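Local coordinates for protein probable glutathione reductase (PDB 4DNA) that probably reduces glutathione disulfide to glutathione with NADPH, working as an FAD-containing homodimer with a redox-active disulfide, at residues 362-373 against 449-459. Numbering follows the deposited sequence.
Sequences ARKFQEIEVYRA and MYQPSYRVRNG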
loop_
_atom_site.group_PDB
_atom_site.type_symbol
_atom_site.label_atom_id
_atom_site.label_comp_id
_atom_site.label_asym_id
_atom_site.label_seq_id
_atom_site.Cartn_x
_atom_site.Cartn_y
_atom_site.Cartn_z
ATOM N N ALA A 362 -12.767 -23.462 -6.804
ATOM C CA ALA A 362 -13.357 -24.695 -6.308
ATOM C C ALA A 362 -13.914 -25.516 -7.460
ATOM O O ALA A 362 -13.760 -26.732 -7.471
ATOM C CB ALA A 362 -14.445 -24.408 -5.282
ATOM N N ARG A 363 -14.546 -24.838 -8.421
ATOM C CA ARG A 363 -15.074 -25.482 -9.623
ATOM C C ARG A 363 -13.977 -25.868 -10.614
ATOM O O ARG A 363 -13.989 -26.974 -11.133
ATOM C CB ARG A 363 -16.120 -24.597 -10.316
ATOM C CG ARG A 363 -17.494 -24.566 -9.642
ATOM C CD ARG A 363 -18.566 -23.990 -10.563
ATOM N NE ARG A 363 -18.137 -22.704 -11.114
ATOM C CZ ARG A 363 -18.591 -21.515 -10.715
ATOM N NH1 ARG A 363 -19.529 -21.431 -9.769
ATOM N NH2 ARG A 363 -18.109 -20.403 -11.270
ATOM N N LYS A 364 -13.034 -24.961 -10.864
ATOM C CA LYS A 364 -12.028 -25.141 -11.904
ATOM C C LYS A 364 -10.962 -26.194 -11.585
ATOM O O LYS A 364 -10.475 -26.885 -12.488
ATOM C CB LYS A 364 -11.377 -23.796 -12.181
ATOM C CG LYS A 364 -10.180 -23.804 -13.112
ATOM C CD LYS A 364 -9.857 -22.386 -13.557
ATOM C CE LYS A 364 -8.716 -22.392 -14.564
ATOM N NZ LYS A 364 -8.479 -21.025 -15.081
ATOM N N PHE A 365 -10.603 -26.306 -10.304
ATOM C CA PHE A 365 -9.573 -27.235 -9.844
ATOM C C PHE A 365 -10.141 -28.239 -8.843
ATOM O O PHE A 365 -11.058 -27.907 -8.103
ATOM C CB PHE A 365 -8.442 -26.459 -9.195
ATOM C CG PHE A 365 -7.766 -25.497 -10.113
ATOM C CD1 PHE A 365 -7.058 -25.952 -11.227
ATOM C CD2 PHE A 365 -7.816 -24.136 -9.868
ATOM C CE1 PHE A 365 -6.427 -25.065 -12.087
ATOM C CE2 PHE A 365 -7.171 -23.244 -10.724
ATOM C CZ PHE A 365 -6.478 -23.710 -11.832
ATOM N N GLN A 366 -9.593 -29.454 -8.820
ATOM C CA GLN A 366 -10.125 -30.538 -7.980
ATOM C C GLN A 366 -9.849 -30.294 -6.505
ATOM O O GLN A 366 -10.643 -30.672 -5.640
ATOM C CB GLN A 366 -9.521 -31.888 -8.399
ATOM C CG GLN A 366 -9.896 -33.068 -7.513
ATOM C CD GLN A 366 -9.729 -34.427 -8.186
ATOM O OE1 GLN A 366 -8.825 -34.642 -8.999
ATOM N NE2 GLN A 366 -10.599 -35.356 -7.839
ATOM N N GLU A 367 -8.716 -29.649 -6.242
ATOM C CA GLU A 367 -8.185 -29.480 -4.905
ATOM C C GLU A 367 -7.592 -28.100 -4.773
ATOM O O GLU A 367 -6.688 -27.728 -5.525
ATOM C CB GLU A 367 -7.097 -30.509 -4.666
ATOM C CG GLU A 367 -7.406 -31.501 -3.562
ATOM C CD GLU A 367 -6.793 -31.096 -2.227
ATOM O OE1 GLU A 367 -6.192 -31.962 -1.555
ATOM O OE2 GLU A 367 -6.901 -29.908 -1.848
ATOM N N ILE A 368 -8.107 -27.315 -3.841
ATOM C CA ILE A 368 -7.524 -25.993 -3.627
ATOM C C ILE A 368 -7.152 -25.804 -2.173
ATOM O O ILE A 368 -7.705 -26.473 -1.299
ATOM C CB ILE A 368 -8.432 -24.840 -4.103
ATOM C CG1 ILE A 368 -9.835 -24.995 -3.534
ATOM C CG2 ILE A 368 -8.473 -24.792 -5.619
ATOM C CD1 ILE A 368 -10.647 -23.728 -3.631
ATOM N N GLU A 369 -6.198 -24.915 -1.924
ATOM C CA GLU A 369 -5.876 -24.526 -0.555
ATOM C C GLU A 369 -6.170 -23.041 -0.408
ATOM O O GLU A 369 -5.877 -22.240 -1.304
ATOM C CB GLU A 369 -4.425 -24.867 -0.197
ATOM C CG GLU A 369 -4.110 -26.360 -0.293
ATOM C CD GLU A 369 -2.634 -26.705 -0.526
ATOM O OE1 GLU A 369 -1.866 -25.882 -1.071
ATOM O OE2 GLU A 369 -2.243 -27.840 -0.173
ATOM N N VAL A 370 -6.797 -22.688 0.710
ATOM C CA VAL A 370 -7.198 -21.307 0.979
ATOM C C VAL A 370 -6.499 -20.799 2.244
ATOM O O VAL A 370 -6.429 -21.500 3.275
ATOM C CB VAL A 370 -8.730 -21.168 1.086
ATOM C CG1 VAL A 370 -9.122 -19.747 1.439
ATOM C CG2 VAL A 370 -9.388 -21.583 -0.219
ATOM N N TYR A 371 -5.962 -19.583 2.132
ATOM C CA TYR A 371 -5.173 -18.990 3.178
ATOM C C TYR A 371 -5.836 -17.664 3.572
ATOM O O TYR A 371 -5.741 -16.672 2.859
ATOM C CB TYR A 371 -3.726 -18.843 2.695
ATOM C CG TYR A 371 -2.998 -20.180 2.418
ATOM C CD1 TYR A 371 -3.140 -20.846 1.193
ATOM C CD2 TYR A 371 -2.145 -20.759 3.372
ATOM C CE1 TYR A 371 -2.469 -22.033 0.936
ATOM C CE2 TYR A 371 -1.483 -21.951 3.122
ATOM C CZ TYR A 371 -1.653 -22.584 1.902
ATOM O OH TYR A 371 -1.011 -23.772 1.637
ATOM N N ARG A 372 -6.543 -17.673 4.705
ATOM C CA ARG A 372 -7.430 -16.577 5.090
ATOM C C ARG A 372 -6.946 -15.916 6.367
ATOM O O ARG A 372 -6.679 -16.580 7.365
ATOM C CB ARG A 372 -8.859 -17.091 5.291
ATOM C CG ARG A 372 -9.936 -16.015 5.225
ATOM C CD ARG A 372 -11.276 -16.467 5.780
ATOM N NE ARG A 372 -12.264 -15.383 5.753
ATOM C CZ ARG A 372 -12.610 -14.629 6.802
ATOM N NH1 ARG A 372 -12.065 -14.827 8.000
ATOM N NH2 ARG A 372 -13.515 -13.670 6.658
ATOM N N ALA A 373 -6.837 -14.596 6.325
ATOM C CA ALA A 373 -6.311 -13.829 7.440
ATOM C C ALA A 373 -7.326 -12.778 7.831
ATOM O O ALA A 373 -7.785 -12.019 6.982
ATOM C CB ALA A 373 -5.004 -13.165 7.043
HETATM N N MSE A 449 1.360 -17.311 6.448
HETATM C CA MSE A 449 0.321 -18.329 6.653
HETATM C C MSE A 449 0.790 -19.628 6.062
HETATM O O MSE A 449 0.408 -20.012 4.952
HETATM C CB MSE A 449 -1.012 -17.898 6.077
HETATM C CG MSE A 449 -1.548 -16.719 6.854
HETATM SE SE MSE A 449 -3.229 -16.245 5.954
HETATM C CE MSE A 449 -2.699 -15.380 4.246
ATOM N N TYR A 450 1.635 -20.314 6.821
ATOM C CA TYR A 450 2.328 -21.504 6.356
ATOM C C TYR A 450 1.394 -22.691 6.250
ATOM O O TYR A 450 1.632 -23.609 5.481
ATOM C CB TYR A 450 3.487 -21.807 7.301
ATOM C CG TYR A 450 4.507 -20.687 7.351
ATOM C CD1 TYR A 450 5.075 -20.188 6.175
ATOM C CD2 TYR A 450 4.909 -20.127 8.564
ATOM C CE1 TYR A 450 6.005 -19.166 6.206
ATOM C CE2 TYR A 450 5.844 -19.106 8.606
ATOM C CZ TYR A 450 6.385 -18.627 7.422
ATOM O OH TYR A 450 7.310 -17.612 7.428
ATOM N N GLN A 451 0.329 -22.652 7.046
ATOM C CA GLN A 451 -0.696 -23.681 7.054
ATOM C C GLN A 451 -1.948 -23.114 6.425
ATOM O O GLN A 451 -2.285 -21.942 6.671
ATOM C CB GLN A 451 -0.990 -24.119 8.486
ATOM C CG GLN A 451 0.232 -24.629 9.233
ATOM C CD GLN A 451 0.971 -25.710 8.460
ATOM O OE1 GLN A 451 0.471 -26.229 7.449
ATOM N NE2 GLN A 451 2.174 -26.053 8.921
ATOM N N PRO A 452 -2.640 -23.927 5.606
ATOM C CA PRO A 452 -3.878 -23.455 5.026
ATOM C C PRO A 452 -4.935 -23.365 6.109
ATOM O O PRO A 452 -4.848 -24.035 7.136
ATOM C CB PRO A 452 -4.236 -24.524 3.992
ATOM C CG PRO A 452 -3.044 -25.401 3.873
ATOM C CD PRO A 452 -2.342 -25.306 5.194
ATOM N N SER A 453 -5.903 -22.493 5.885
ATOM C CA SER A 453 -6.926 -22.223 6.849
ATOM C C SER A 453 -8.007 -23.261 6.651
ATOM O O SER A 453 -8.750 -23.567 7.580
ATOM C CB SER A 453 -7.464 -20.814 6.617
ATOM O OG SER A 453 -6.400 -19.906 6.363
ATOM N N TYR A 454 -8.086 -23.778 5.422
ATOM C CA TYR A 454 -8.971 -24.889 5.029
ATOM C C TYR A 454 -8.691 -25.327 3.603
ATOM O O TYR A 454 -8.013 -24.625 2.861
ATOM C CB TYR A 454 -10.465 -24.544 5.179
ATOM C CG TYR A 454 -10.944 -23.305 4.436
ATOM C CD1 TYR A 454 -11.393 -23.381 3.121
ATOM C CD2 TYR A 454 -10.990 -22.062 5.075
ATOM C CE1 TYR A 454 -11.840 -22.242 2.452
ATOM C CE2 TYR A 454 -11.445 -20.931 4.417
ATOM C CZ TYR A 454 -11.861 -21.026 3.108
ATOM O OH TYR A 454 -12.310 -19.904 2.469
ATOM N N ARG A 455 -9.227 -26.495 3.244
ATOM C CA ARG A 455 -9.071 -27.075 1.915
ATOM C C ARG A 455 -10.429 -27.311 1.275
ATOM O O ARG A 455 -11.429 -27.509 1.972
ATOM C CB ARG A 455 -8.316 -28.401 2.004
ATOM C CG ARG A 455 -6.798 -28.280 2.042
ATOM C CD ARG A 455 -6.143 -29.556 2.554
ATOM N NE ARG A 455 -4.679 -29.497 2.483
ATOM C CZ ARG A 455 -3.840 -29.515 3.529
ATOM N NH1 ARG A 455 -4.295 -29.598 4.774
ATOM N NH2 ARG A 455 -2.522 -29.451 3.321
ATOM N N VAL A 456 -10.463 -27.285 -0.053
ATOM C CA VAL A 456 -11.660 -27.643 -0.810
ATOM C C VAL A 456 -11.273 -28.716 -1.829
ATOM O O VAL A 456 -10.326 -28.551 -2.601
ATOM C CB VAL A 456 -12.316 -26.433 -1.513
ATOM C CG1 VAL A 456 -13.593 -26.843 -2.219
ATOM C CG2 VAL A 456 -12.619 -25.316 -0.528
ATOM N N ARG A 457 -11.994 -29.832 -1.793
ATOM C CA ARG A 457 -11.730 -30.963 -2.674
ATOM C C ARG A 457 -13.026 -31.316 -3.371
ATOM O O ARG A 457 -14.066 -31.464 -2.720
ATOM C CB ARG A 457 -11.178 -32.160 -1.885
ATOM C CG ARG A 457 -11.076 -33.449 -2.688
ATOM C CD ARG A 457 -10.124 -34.477 -2.074
ATOM N NE ARG A 457 -8.767 -34.314 -2.608
ATOM C CZ ARG A 457 -8.300 -34.872 -3.733
ATOM N NH1 ARG A 457 -9.067 -35.671 -4.476
ATOM N NH2 ARG A 457 -7.049 -34.627 -4.118
ATOM N N ASN A 458 -12.953 -31.434 -4.696
ATOM C CA ASN A 458 -14.107 -31.753 -5.541
ATOM C C ASN A 458 -15.255 -30.774 -5.360
ATOM O O ASN A 458 -16.424 -31.134 -5.461
ATOM C CB ASN A 458 -14.555 -33.198 -5.329
ATOM C CG ASN A 458 -13.529 -34.212 -5.819
ATOM O OD1 ASN A 458 -13.334 -35.265 -5.199
ATOM N ND2 ASN A 458 -12.880 -33.910 -6.944
ATOM N N GLY A 459 -14.899 -29.522 -5.087
ATOM C CA GLY A 459 -15.870 -28.443 -4.939
ATOM C C GLY A 459 -16.477 -28.314 -3.551
ATOM O O GLY A 459 -17.290 -27.416 -3.309
#
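Ile-368 and Val-456 form a hydrogen-bonded pair where strand 454-457 runs antiparallel to strand 367-373, in the mixed helix-and-sheet dimerisation domain of this disulfide reductase family. Further along, a classic beta bulge sets Ser-453 and Tyr-454 opposite the single residue Val-370. Val-370 N bonds to Tyr-454 O, and Val-370 O takes the N-H of Ser-453. Ser-453 OG accepts a nearly straight bond from Arg-372 N (2.8 Å, 177°).

The packed side holds Ile-368, Val-456, Val-370 and Tyr-454. Ile-368 CG1 packs on Val-456 CB at 3.5 Å. Val-370 CB sits over one face of the Tyr-454 ring, 3.9 Å from its centroid. The Tyr-454 hydroxyl is hydrogen-bonded to Glu-358. On the other face, with Glu-369 and Arg-455, Pro-452 CB lies over the Tyr-371 ring, 4.1 Å from its centroid. CG anti to the carbonyl carbon (chi1 -65°) lays this ring alongside the proline, and its OH bonds to Arg-400. With an alanine in place of Tyr-371, Pro-452 would probably lose its cover and Arg-400 a hydrogen-bond partner.

The solvent side is looser. Exposed Arg-455 makes a long salt bridge to buried Glu-369, whose stronger partner is Arg-400. Glu-367 OE1 makes another long one to Arg-457 NE (3.6 Å), in plane at the guanidinium edge.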